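Local coordinates for cytokinesis protein 2 (Saccharomyces cerevisiae, PDB 4WPE) that mediates the cytoskeletal rearrangements required for cytokinesis and binds phospholipids and actin filaments, and is represented here by its F-BAR domain, at residues L146-L150 and Y190-L194; D20-N24 and R133-F137; L26-I30 and L219-E223; F43-R47 and F237-S241; D110-F114 and F229-K233. All coordinates share one frame; numbering follows the deposited sequence.

Contact 1 (L146-L150 and Y190-L194)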
# COMPACT_ATOMS: atom_id res chain seq x y z
N LEU A 146 12.59 6.35 70.42
CA LEU A 146 12.96 7.10 71.60
C LEU A 146 11.86 7.10 72.66
O LEU A 146 12.15 7.20 73.85
CB LEU A 146 13.33 8.53 71.23
CG LEU A 146 14.81 8.84 71.48
CD1 LEU A 146 15.18 10.22 70.97
CD2 LEU A 146 15.12 8.71 72.96
N GLN A 147 10.61 6.99 72.22
CA GLN A 147 9.50 6.89 73.16
C GLN A 147 9.62 5.61 73.98
O GLN A 147 9.29 5.59 75.17
CB GLN A 147 8.15 6.91 72.43
CG GLN A 147 7.00 7.39 73.30
CD GLN A 147 5.74 6.57 73.10
OE1 GLN A 147 5.62 5.82 72.13
NE2 GLN A 147 4.80 6.70 74.03
N LYS A 148 10.11 4.55 73.35
CA LYS A 148 10.41 3.32 74.07
C LYS A 148 11.51 3.58 75.08
O LYS A 148 11.37 3.26 76.26
CB LYS A 148 10.82 2.20 73.10
N LYS A 149 12.60 4.19 74.62
CA LYS A 149 13.74 4.51 75.48
C LYS A 149 13.35 5.38 76.66
O LYS A 149 13.83 5.18 77.78
CB LYS A 149 14.85 5.20 74.69
CG LYS A 149 15.65 4.29 73.78
CD LYS A 149 17.04 4.87 73.53
CE LYS A 149 17.91 3.93 72.72
NZ LYS A 149 17.89 4.29 71.28
N LEU A 150 12.47 6.35 76.41
CA LEU A 150 11.99 7.24 77.47
C LEU A 150 11.19 6.48 78.53
O LEU A 150 11.41 6.65 79.72
CB LEU A 150 11.14 8.36 76.88
CG LEU A 150 10.44 9.28 77.89
CD1 LEU A 150 11.45 9.97 78.80
CD2 LEU A 150 9.58 10.30 77.17
N TYR A 190 16.20 12.17 77.46
CA TYR A 190 15.37 11.45 76.50
C TYR A 190 14.08 12.21 76.21
O TYR A 190 13.62 12.26 75.07
CB TYR A 190 15.04 10.05 77.01
CG TYR A 190 16.15 9.05 76.80
CD1 TYR A 190 17.11 9.25 75.81
CD2 TYR A 190 16.23 7.90 77.57
CE1 TYR A 190 18.12 8.33 75.60
CE2 TYR A 190 17.24 6.97 77.36
CZ TYR A 190 18.18 7.19 76.38
OH TYR A 190 19.18 6.27 76.18
N LYS A 191 13.51 12.81 77.25
CA LYS A 191 12.29 13.59 77.11
C LYS A 191 12.53 14.78 76.18
O LYS A 191 11.70 15.08 75.32
CB LYS A 191 11.80 14.08 78.47
CG LYS A 191 10.33 14.46 78.52
CD LYS A 191 10.10 15.91 78.14
CE LYS A 191 8.64 16.29 78.32
NZ LYS A 191 7.74 15.30 77.66
N VAL A 192 13.66 15.44 76.35
CA VAL A 192 14.00 16.58 75.51
C VAL A 192 14.34 16.12 74.09
O VAL A 192 13.86 16.70 73.12
CB VAL A 192 15.18 17.38 76.09
CG1 VAL A 192 15.70 18.39 75.08
CG2 VAL A 192 14.75 18.08 77.37
N GLN A 193 15.14 15.06 73.98
CA GLN A 193 15.49 14.50 72.69
C GLN A 193 14.25 14.04 71.92
O GLN A 193 14.25 14.01 70.69
CB GLN A 193 16.46 13.32 72.86
CG GLN A 193 17.86 13.72 73.27
CD GLN A 193 18.76 12.52 73.48
OE1 GLN A 193 18.48 11.43 73.00
NE2 GLN A 193 19.86 12.72 74.20
N LEU A 194 13.19 13.70 72.65
CA LEU A 194 11.95 13.25 72.03
C LEU A 194 11.09 14.43 71.58
O LEU A 194 10.45 14.37 70.53
CB LEU A 194 11.15 12.38 72.99
CG LEU A 194 9.78 11.93 72.48
CD1 LEU A 194 9.93 10.95 71.33
CD2 LEU A 194 8.95 11.33 73.60
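Leu146 lies across from Leu194, and Leu150 from Tyr190, where helix 76-162 and helix 170-259 pass each other in nearly antiparallel fashion. Over segments 146-150 and 190-194 the axes come within 9.3 Å and their directions differ by 160°. The CA atoms of Leu150 and Tyr190 are only 5.5 Å apart. Tyr190 has the largest share of the contact. With CG anti to its own carbonyl carbon (chi1 -81°), the ring reaches over to Lys149, whose CB sits over one face, 4.2 Å from the centroid, in a CH-pi contact. Farther out, Lys149 CD lies beside the phenol, 3.7 Å from Tyr190 OH. Leu146 meets the same ring at about a right angle, its CD2 approaching Tyr190 CD1 obliquely at 3.5 Å. Antiparallel pairing of this kind is consistent with the coiled coil predicted for this region, which forms the outer arm of the F-BAR domain, where no second subunit touches the two segments. The other branch of Leu146, CD1, rests on Gln193 CB at 3.8 Å. Leu150 divides its methyls similarly: CD1 runs alongside Tyr190 CB, while CD2 meets Leu194 CD2 at 3.8 Å. These two leucines are the buried members, and Leu194 CD1 turns back toward Leu146 CB, with the polar ends of Gln147 and Lys191 leading away.

Contact 2 (D20-N24 and R133-F137)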
# COMPACT_ATOMS: atom_id res chain seq x y z
N ASP A 20 -0.25 7.95 51.88
CA ASP A 20 0.37 8.28 50.60
C ASP A 20 0.02 7.25 49.53
O ASP A 20 0.87 6.85 48.73
CB ASP A 20 1.89 8.39 50.77
CG ASP A 20 2.30 9.59 51.62
OD1 ASP A 20 1.47 10.51 51.79
OD2 ASP A 20 3.44 9.61 52.13
N ASN A 21 -1.23 6.81 49.53
CA ASN A 21 -1.73 5.88 48.53
C ASN A 21 -1.82 6.54 47.16
O ASN A 21 -1.36 5.99 46.16
CB ASN A 21 -3.10 5.33 48.93
CG ASN A 21 -3.08 4.65 50.28
OD1 ASN A 21 -2.11 3.99 50.64
ND2 ASN A 21 -4.16 4.83 51.04
N GLY A 22 -2.42 7.73 47.14
CA GLY A 22 -2.59 8.49 45.91
C GLY A 22 -1.29 8.78 45.20
O GLY A 22 -1.27 9.00 43.99
N VAL A 23 -0.20 8.77 45.96
CA VAL A 23 1.14 8.96 45.40
C VAL A 23 1.50 7.83 44.44
O VAL A 23 1.79 8.07 43.27
CB VAL A 23 2.20 9.05 46.51
CG1 VAL A 23 3.60 9.09 45.91
CG2 VAL A 23 1.96 10.27 47.39
N ASN A 24 1.47 6.60 44.94
CA ASN A 24 1.84 5.44 44.15
C ASN A 24 0.86 5.18 43.00
O ASN A 24 1.25 4.63 41.96
CB ASN A 24 1.93 4.21 45.04
CG ASN A 24 3.03 4.34 46.08
OD1 ASN A 24 4.13 4.80 45.78
ND2 ASN A 24 2.73 3.96 47.32
N ARG A 133 9.35 11.09 51.19
CA ARG A 133 8.46 10.33 52.08
C ARG A 133 9.23 9.34 52.96
O ARG A 133 8.68 8.86 53.97
CB ARG A 133 7.37 9.59 51.30
CG ARG A 133 7.64 9.35 49.82
CD ARG A 133 6.58 8.44 49.19
NE ARG A 133 6.40 7.17 49.89
CZ ARG A 133 5.46 6.28 49.61
NH1 ARG A 133 4.59 6.51 48.64
NH2 ARG A 133 5.39 5.15 50.31
N MSE A 134 10.48 9.03 52.61
CA MSE A 134 11.32 8.27 53.51
C MSE A 134 11.72 9.13 54.71
O MSE A 134 11.90 8.63 55.82
CB MSE A 134 12.55 7.76 52.78
CG MSE A 134 12.32 6.51 51.95
SE MSE A 134 11.46 5.08 52.96
CE MSE A 134 9.66 5.24 52.24
N ASP A 135 11.83 10.44 54.47
CA ASP A 135 12.18 11.37 55.54
C ASP A 135 11.09 11.40 56.61
O ASP A 135 11.37 11.59 57.78
CB ASP A 135 12.42 12.77 54.98
CG ASP A 135 13.01 13.72 56.01
OD1 ASP A 135 14.25 13.71 56.18
OD2 ASP A 135 12.25 14.47 56.64
N LYS A 136 9.84 11.21 56.19
CA LYS A 136 8.73 11.12 57.15
C LYS A 136 8.78 9.79 57.88
O LYS A 136 8.48 9.71 59.07
CB LYS A 136 7.38 11.26 56.45
CG LYS A 136 7.13 12.61 55.80
CD LYS A 136 5.64 12.88 55.66
CE LYS A 136 4.93 11.74 54.95
NZ LYS A 136 3.45 11.94 54.93
N PHE A 137 9.16 8.74 57.16
CA PHE A 137 9.22 7.39 57.72
C PHE A 137 10.31 7.29 58.79
O PHE A 137 10.03 6.90 59.93
CB PHE A 137 9.47 6.37 56.62
CG PHE A 137 9.34 4.94 57.07
CD1 PHE A 137 8.09 4.35 57.19
CD2 PHE A 137 10.46 4.19 57.37
CE1 PHE A 137 7.96 3.04 57.61
CE2 PHE A 137 10.34 2.87 57.78
CZ PHE A 137 9.09 2.30 57.90
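Arg133 stretches from helix 76-162 to the start of helix 21-35 and meets Asp20, Val23 and Asn24 in turn. Its CB already lies 4.0 Å from Asp20 OD2. Beyond CG the chain bends at chi3 (-54°) and passes NE at 4.4 Å from Asp20 OD2; since the oxygen sits far from the plane of the guanidinium, the two are linked by charge alone and not by a directed bond. At the tip, NH1 carries most of the contact. Asp20 CB stands over one face of the guanidinium, 3.9 Å from Arg133 NH1, whereas Val23 CG1 arrives at the edge in the plane. The Asn24 amide crosses obliquely, its plane turned 42° from the guanidinium, with Asn24 OD1 3.4 Å from Arg133 NH1. Asp20 has a second cationic neighbour, since Lys136 NZ forms a long salt bridge to Asp20 OD2 at 3.6 Å. Two positive groups thus share one carboxylate, which would tend to keep it ionised. Trp208 of helix 170-259 receives Lys136 in a cation-pi contact and also touches Asp20 and Val23. Such packing of a short N-terminal helix against the long helices belongs to the central helical bundle of an F-BAR domain.

Contact 3 (L26-I30 and L219-E223)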
# COMPACT_ATOMS: atom_id res chain seq x y z
N LEU A 26 -0.66 7.63 41.25
CA LEU A 26 -0.25 8.58 40.21
C LEU A 26 1.08 8.19 39.57
O LEU A 26 1.23 8.27 38.35
CB LEU A 26 -0.14 9.99 40.79
CG LEU A 26 -1.46 10.67 41.14
CD1 LEU A 26 -1.22 12.12 41.55
CD2 LEU A 26 -2.43 10.60 39.97
N LEU A 27 2.04 7.78 40.39
CA LEU A 27 3.34 7.35 39.88
C LEU A 27 3.19 6.11 39.01
O LEU A 27 3.89 5.96 38.01
CB LEU A 27 4.31 7.06 41.03
CG LEU A 27 4.82 8.29 41.79
CD1 LEU A 27 5.79 7.89 42.89
CD2 LEU A 27 5.47 9.26 40.82
N GLY A 28 2.25 5.24 39.38
CA GLY A 28 1.97 4.05 38.60
C GLY A 28 1.34 4.40 37.27
O GLY A 28 1.68 3.82 36.24
N HIS A 29 0.42 5.37 37.29
CA HIS A 29 -0.31 5.77 36.10
C HIS A 29 0.60 6.43 35.05
O HIS A 29 0.52 6.10 33.86
CB HIS A 29 -1.45 6.72 36.46
CG HIS A 29 -2.28 7.14 35.29
ND1 HIS A 29 -2.81 6.23 34.39
CD2 HIS A 29 -2.68 8.36 34.86
CE1 HIS A 29 -3.49 6.87 33.47
NE2 HIS A 29 -3.43 8.17 33.73
N ILE A 30 1.44 7.36 35.49
CA ILE A 30 2.35 8.05 34.59
C ILE A 30 3.36 7.07 33.99
O ILE A 30 3.67 7.14 32.80
CB ILE A 30 3.08 9.21 35.31
CG1 ILE A 30 2.26 10.50 35.23
CG2 ILE A 30 4.46 9.46 34.71
CD1 ILE A 30 1.04 10.53 36.12
N LEU A 219 3.54 16.14 37.93
CA LEU A 219 3.01 14.91 37.35
C LEU A 219 1.86 15.20 36.40
O LEU A 219 1.80 14.65 35.30
CB LEU A 219 2.54 13.96 38.46
CG LEU A 219 3.63 13.26 39.27
CD1 LEU A 219 3.02 12.44 40.40
CD2 LEU A 219 4.49 12.38 38.37
N GLN A 220 0.94 16.06 36.83
CA GLN A 220 -0.21 16.41 36.01
C GLN A 220 0.22 17.13 34.73
O GLN A 220 -0.45 17.06 33.71
CB GLN A 220 -1.18 17.28 36.82
CG GLN A 220 -2.43 17.69 36.07
CD GLN A 220 -3.38 18.49 36.93
OE1 GLN A 220 -3.57 18.19 38.10
NE2 GLN A 220 -3.97 19.52 36.34
N GLU A 221 1.36 17.80 34.80
CA GLU A 221 1.93 18.45 33.62
C GLU A 221 2.56 17.42 32.70
O GLU A 221 2.51 17.55 31.48
CB GLU A 221 2.96 19.51 34.03
CG GLU A 221 3.72 20.12 32.86
CD GLU A 221 4.75 21.14 33.31
OE1 GLU A 221 4.34 22.23 33.78
OE2 GLU A 221 5.96 20.86 33.21
N MSE A 222 3.16 16.39 33.30
CA MSE A 222 3.76 15.30 32.53
C MSE A 222 2.72 14.57 31.69
O MSE A 222 2.88 14.41 30.48
CB MSE A 222 4.45 14.30 33.46
CG MSE A 222 5.73 14.81 34.10
SE MSE A 222 6.83 13.31 34.66
CE MSE A 222 7.17 12.53 32.91
N GLU A 223 1.67 14.11 32.36
CA GLU A 223 0.61 13.37 31.68
C GLU A 223 -0.07 14.24 30.63
O GLU A 223 -0.34 13.78 29.52
CB GLU A 223 -0.42 12.86 32.69
CG GLU A 223 -1.55 12.05 32.08
CD GLU A 223 -1.12 10.66 31.61
OE1 GLU A 223 0.05 10.29 31.81
OE2 GLU A 223 -1.97 9.94 31.04
O HOH W 1 -0.70 7.46 31.79
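Leu26 begins the contact by laying its CB against Leu219 CD1 at 4.0 Å, on two nearly parallel helices whose short segments run 20° apart. Leu27 follows, lying crosswise to Leu219 so that its CD2 touches both methyls of that residue. Both leucines therefore touch the same methyl, Leu219 CD1, with Trp212 also packed on Leu26 and Leu219. His29 changes the character of the interface. Its CG stands anti to the backbone N (chi1 -178°), and this carries the imidazole to Glu223, where His29 NE2 lies 3.5 Å from Glu223 OE2 with ring and carboxylate planes 42° apart. A water sits 3.3 Å above the centre of one His29 ring face; it lies 2.8 Å from His29 O, to which it can donate, and can reach Glu223 OE2 in a weak bond, though the acceptors around it outnumber its protons. Phe271 of the second subunit stacks on the same imidazole. Ile30 closes the segment, its CG1 4.3 Å from Leu219 CD2 and its CG2 near the selenomethionine methyl of Met222. Glu223 itself is salt-bridged to Arg226. With a leucine in place of Glu223, Arg226 would probably be left without its carboxylate mate, and the water would lose a possible acceptor. In the buried bundle, then, a leucine-isoleucine patch adjoins a polar cluster in which the salt bridge to Arg226 is likely to keep the carboxylate charged.

Contact 4 (F43-R47 and F237-S241)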
# COMPACT_ATOMS: atom_id res chain seq x y z
N PHE A 43 4.52 0.92 16.15
CA PHE A 43 3.56 0.96 15.05
C PHE A 43 4.00 1.95 13.97
O PHE A 43 3.99 1.62 12.79
CB PHE A 43 2.17 1.34 15.56
CG PHE A 43 1.17 1.58 14.46
CD1 PHE A 43 0.67 0.52 13.72
CD2 PHE A 43 0.73 2.86 14.18
CE1 PHE A 43 -0.24 0.73 12.71
CE2 PHE A 43 -0.19 3.08 13.17
CZ PHE A 43 -0.68 2.02 12.43
N PHE A 44 4.38 3.15 14.40
CA PHE A 44 4.85 4.19 13.49
C PHE A 44 6.05 3.73 12.68
O PHE A 44 6.15 4.01 11.49
CB PHE A 44 5.21 5.45 14.28
CG PHE A 44 4.02 6.21 14.79
CD1 PHE A 44 4.10 6.93 15.97
CD2 PHE A 44 2.82 6.22 14.09
CE1 PHE A 44 3.02 7.64 16.45
CE2 PHE A 44 1.73 6.93 14.57
CZ PHE A 44 1.83 7.64 15.75
N LYS A 45 6.95 3.02 13.35
CA LYS A 45 8.15 2.51 12.69
C LYS A 45 7.81 1.47 11.63
O LYS A 45 8.20 1.60 10.47
CB LYS A 45 9.11 1.91 13.72
CG LYS A 45 10.40 1.38 13.13
CD LYS A 45 11.34 0.87 14.20
CE LYS A 45 12.68 0.47 13.61
NZ LYS A 45 13.39 -0.52 14.46
N GLN A 46 7.06 0.44 12.03
CA GLN A 46 6.70 -0.64 11.13
C GLN A 46 5.84 -0.15 9.97
O GLN A 46 6.02 -0.57 8.83
CB GLN A 46 5.97 -1.75 11.88
CG GLN A 46 6.82 -2.43 12.94
CD GLN A 46 6.38 -3.86 13.20
OE1 GLN A 46 5.87 -4.18 14.27
NE2 GLN A 46 6.59 -4.73 12.21
N ARG A 47 4.90 0.73 10.28
CA ARG A 47 4.07 1.37 9.26
C ARG A 47 4.92 2.17 8.27
O ARG A 47 4.66 2.16 7.07
CB ARG A 47 3.03 2.27 9.92
CG ARG A 47 2.24 3.13 8.97
CD ARG A 47 1.13 2.35 8.31
NE ARG A 47 -0.07 3.17 8.17
CZ ARG A 47 -0.28 4.04 7.18
NH1 ARG A 47 0.64 4.20 6.24
NH2 ARG A 47 -1.40 4.74 7.14
N PHE A 237 -0.34 12.08 11.72
CA PHE A 237 -0.48 10.77 11.10
C PHE A 237 -1.70 10.71 10.19
O PHE A 237 -1.59 10.36 9.01
CB PHE A 237 -0.56 9.70 12.20
CG PHE A 237 -0.98 8.34 11.70
CD1 PHE A 237 -0.09 7.53 11.02
CD2 PHE A 237 -2.26 7.87 11.96
CE1 PHE A 237 -0.48 6.28 10.57
CE2 PHE A 237 -2.65 6.62 11.52
CZ PHE A 237 -1.76 5.82 10.83
N ALA A 238 -2.86 11.08 10.73
CA ALA A 238 -4.12 11.02 10.00
C ALA A 238 -4.22 12.05 8.88
O ALA A 238 -5.07 11.94 8.00
CB ALA A 238 -5.29 11.18 10.96
N THR A 239 -3.36 13.07 8.92
CA THR A 239 -3.36 14.10 7.89
C THR A 239 -2.44 13.69 6.74
O THR A 239 -2.81 13.82 5.57
CB THR A 239 -2.93 15.47 8.45
OG1 THR A 239 -4.00 16.01 9.24
CG2 THR A 239 -2.61 16.44 7.33
N SER A 240 -1.26 13.20 7.08
CA SER A 240 -0.30 12.73 6.09
C SER A 240 -0.88 11.59 5.26
O SER A 240 -0.72 11.54 4.04
CB SER A 240 1.00 12.27 6.76
OG SER A 240 1.78 13.39 7.16
N SER A 241 -1.56 10.67 5.94
CA SER A 241 -2.23 9.57 5.26
C SER A 241 -3.38 10.09 4.42
O SER A 241 -3.58 9.65 3.28
CB SER A 241 -2.73 8.54 6.28
OG SER A 241 -1.65 8.01 7.04
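The ring of Phe237 takes the edge of Phe43 toward one face, in an offset edge-to-face pair with the planes at 68° and the centroids 5.9 Å apart. Over the opposite face, toward its rim, lies Ser241 OG. Phe237 CZ lies at the edge of the Phe43 ring, in its plane, 3.9 Å from Phe43 CE2. Phe44 joins obliquely, with its CE2 4.0 Å from Phe237 CD1, and the three rings make an aromatic cluster. Arg47 presents a guanidinium face to Phe237 CE1, 3.9 Å from Arg47 NE, the two planes standing 72° apart. A chain bent at chi2 (80°) and again at chi3 brings Arg47 NH2 to within 3.3 Å of Ser241 OG. That hydroxyl donates back along its own helix to Phe237 O at 3.1 Å. The charge of Arg47 is met by Glu51 and by Glu89 of the second subunit, with Gln99 accepting a further bond. The axes of segments 43-47 and 237-241 come no closer than 13.8 Å, a distance bridged by these long side chains. Between helix 37-71 and helix 170-259, helix 76-162 contributes Ile107 against Phe44 and Leu103 against Phe237, while Ile61 and Met252 of the second subunit pack on Phe43 and Ser241.

Contact 5 (D110-F114 and F229-K233)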
# COMPACT_ATOMS: atom_id res chain seq x y z
N ASP A 110 10.41 11.64 16.48
CA ASP A 110 10.06 12.66 17.46
C ASP A 110 9.23 12.09 18.61
O ASP A 110 9.22 12.65 19.71
CB ASP A 110 9.30 13.81 16.78
CG ASP A 110 10.22 14.71 15.97
OD1 ASP A 110 9.78 15.23 14.92
OD2 ASP A 110 11.39 14.89 16.38
N THR A 111 8.53 10.98 18.36
CA THR A 111 7.74 10.34 19.41
C THR A 111 8.63 9.47 20.30
O THR A 111 8.48 9.48 21.52
CB THR A 111 6.62 9.47 18.82
OG1 THR A 111 5.71 10.30 18.08
CG2 THR A 111 5.85 8.76 19.92
N LYS A 112 9.55 8.74 19.68
CA LYS A 112 10.50 7.93 20.44
C LYS A 112 11.38 8.81 21.31
O LYS A 112 11.59 8.52 22.49
CB LYS A 112 11.36 7.08 19.50
CG LYS A 112 12.73 6.74 20.07
CD LYS A 112 13.33 5.51 19.41
CE LYS A 112 14.80 5.37 19.79
NZ LYS A 112 15.33 4.00 19.54
N ALA A 113 11.87 9.91 20.73
CA ALA A 113 12.73 10.84 21.45
C ALA A 113 12.00 11.49 22.62
O ALA A 113 12.56 11.64 23.71
CB ALA A 113 13.25 11.91 20.51
N PHE A 114 10.75 11.87 22.39
CA PHE A 114 9.94 12.51 23.42
C PHE A 114 9.63 11.53 24.55
O PHE A 114 9.61 11.91 25.71
CB PHE A 114 8.65 13.06 22.82
CG PHE A 114 7.78 13.76 23.82
CD1 PHE A 114 8.13 15.01 24.31
CD2 PHE A 114 6.61 13.17 24.26
CE1 PHE A 114 7.32 15.66 25.23
CE2 PHE A 114 5.80 13.81 25.18
CZ PHE A 114 6.15 15.06 25.67
N PHE A 229 0.74 15.52 23.22
CA PHE A 229 1.77 15.21 22.23
C PHE A 229 1.32 14.05 21.34
O PHE A 229 1.41 14.12 20.12
CB PHE A 229 3.10 14.89 22.91
CG PHE A 229 4.23 14.64 21.96
CD1 PHE A 229 5.04 15.68 21.53
CD2 PHE A 229 4.50 13.35 21.50
CE1 PHE A 229 6.09 15.44 20.65
CE2 PHE A 229 5.54 13.11 20.62
CZ PHE A 229 6.34 14.16 20.20
N LEU A 230 0.84 12.97 21.96
CA LEU A 230 0.34 11.82 21.22
C LEU A 230 -0.90 12.19 20.43
O LEU A 230 -1.12 11.69 19.33
CB LEU A 230 0.02 10.66 22.16
CG LEU A 230 1.19 9.99 22.89
CD1 LEU A 230 0.69 8.82 23.73
CD2 LEU A 230 2.24 9.52 21.90
N GLN A 231 -1.71 13.08 20.99
CA GLN A 231 -2.92 13.55 20.33
C GLN A 231 -2.58 14.29 19.03
O GLN A 231 -3.21 14.06 18.00
CB GLN A 231 -3.73 14.44 21.27
CG GLN A 231 -5.16 14.69 20.83
CD GLN A 231 -5.97 15.39 21.90
OE1 GLN A 231 -5.50 15.58 23.02
NE2 GLN A 231 -7.20 15.77 21.57
N SER A 232 -1.58 15.16 19.08
CA SER A 232 -1.18 15.93 17.90
C SER A 232 -0.45 15.06 16.89
O SER A 232 -0.61 15.23 15.68
CB SER A 232 -0.29 17.11 18.29
OG SER A 232 1.01 16.68 18.63
N LYS A 233 0.35 14.12 17.39
CA LYS A 233 1.11 13.23 16.52
C LYS A 233 0.20 12.28 15.74
O LYS A 233 0.55 11.83 14.65
CB LYS A 233 2.12 12.42 17.33
CG LYS A 233 3.39 13.18 17.65
CD LYS A 233 3.82 14.05 16.48
CE LYS A 233 5.05 14.87 16.82
NZ LYS A 233 5.42 15.80 15.72
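Phe114 and Phe229 stack face to face between two antiparallel helices, their centroids 4.0 Å apart and their planes inclined by 18°. The side chains come from opposing helices and the rings overlap broadly, with Phe114 CD2 over the rim of the Phe229 ring, 3.5 Å from Phe229 CD2, and Phe229 CG in the matching place over Phe114. Both rings leave their helices with CG anti to the backbone N (chi1 -179° for Phe114), which sends them across the interface rather than along it. The CB of Phe114 also rests over the face of Phe229, adding a CH-pi contact. At the edge of that ring, near its plane, Thr111 CA is 3.7 Å from Phe229 CE2, and Asp110 O comes obliquely to Phe229 CZ. The stack joins helix 76-162 to helix 170-259 in the central helical bundle of the F-BAR dimer, where the axes of segments 110-114 and 229-233 lie 11.3 Å apart. If an alanine stood here instead of Phe229, Phe114 would probably lose its stacking partner and a gap would open beside Thr111. Toward helix 37-71, which packs on both residues, Thr111 CG2 lies 4.2 Å from Leu230 CD2. The Thr111 hydroxyl is bonded within its own helix to Ile107 O, and it passes Lys233 CG at 3.7 Å. Lys233 is bent at chi2, and its NZ stays 4.5 Å from Asp110 OD1, an attraction beyond salt-bridge range; Gln236 OE1 is its hydrogen-bond partner.

Overall arrangement
All five contacts lie in one F-BAR domain, and helix 170-259 or 76-162 takes part in each. Contacts 4 and 5 are neighbours, with centres 12 Å apart, and meet where Phe44 packs on Thr111. Contact 3 follows about 16 Å from contact 5 between centres, and contact 2 another 16 Å beyond contact 3, the last two adjoining in sequence on helix 21-35. All four have the second subunit within reach; contacts 3 and 4 are buried, contact 5 partly so, and contact 2 lies at the surface. Contact 1 stands apart, its centre 25 Å from that of contact 2 and 65 Å from that of contact 4, on an arm where only the two longest helices pair.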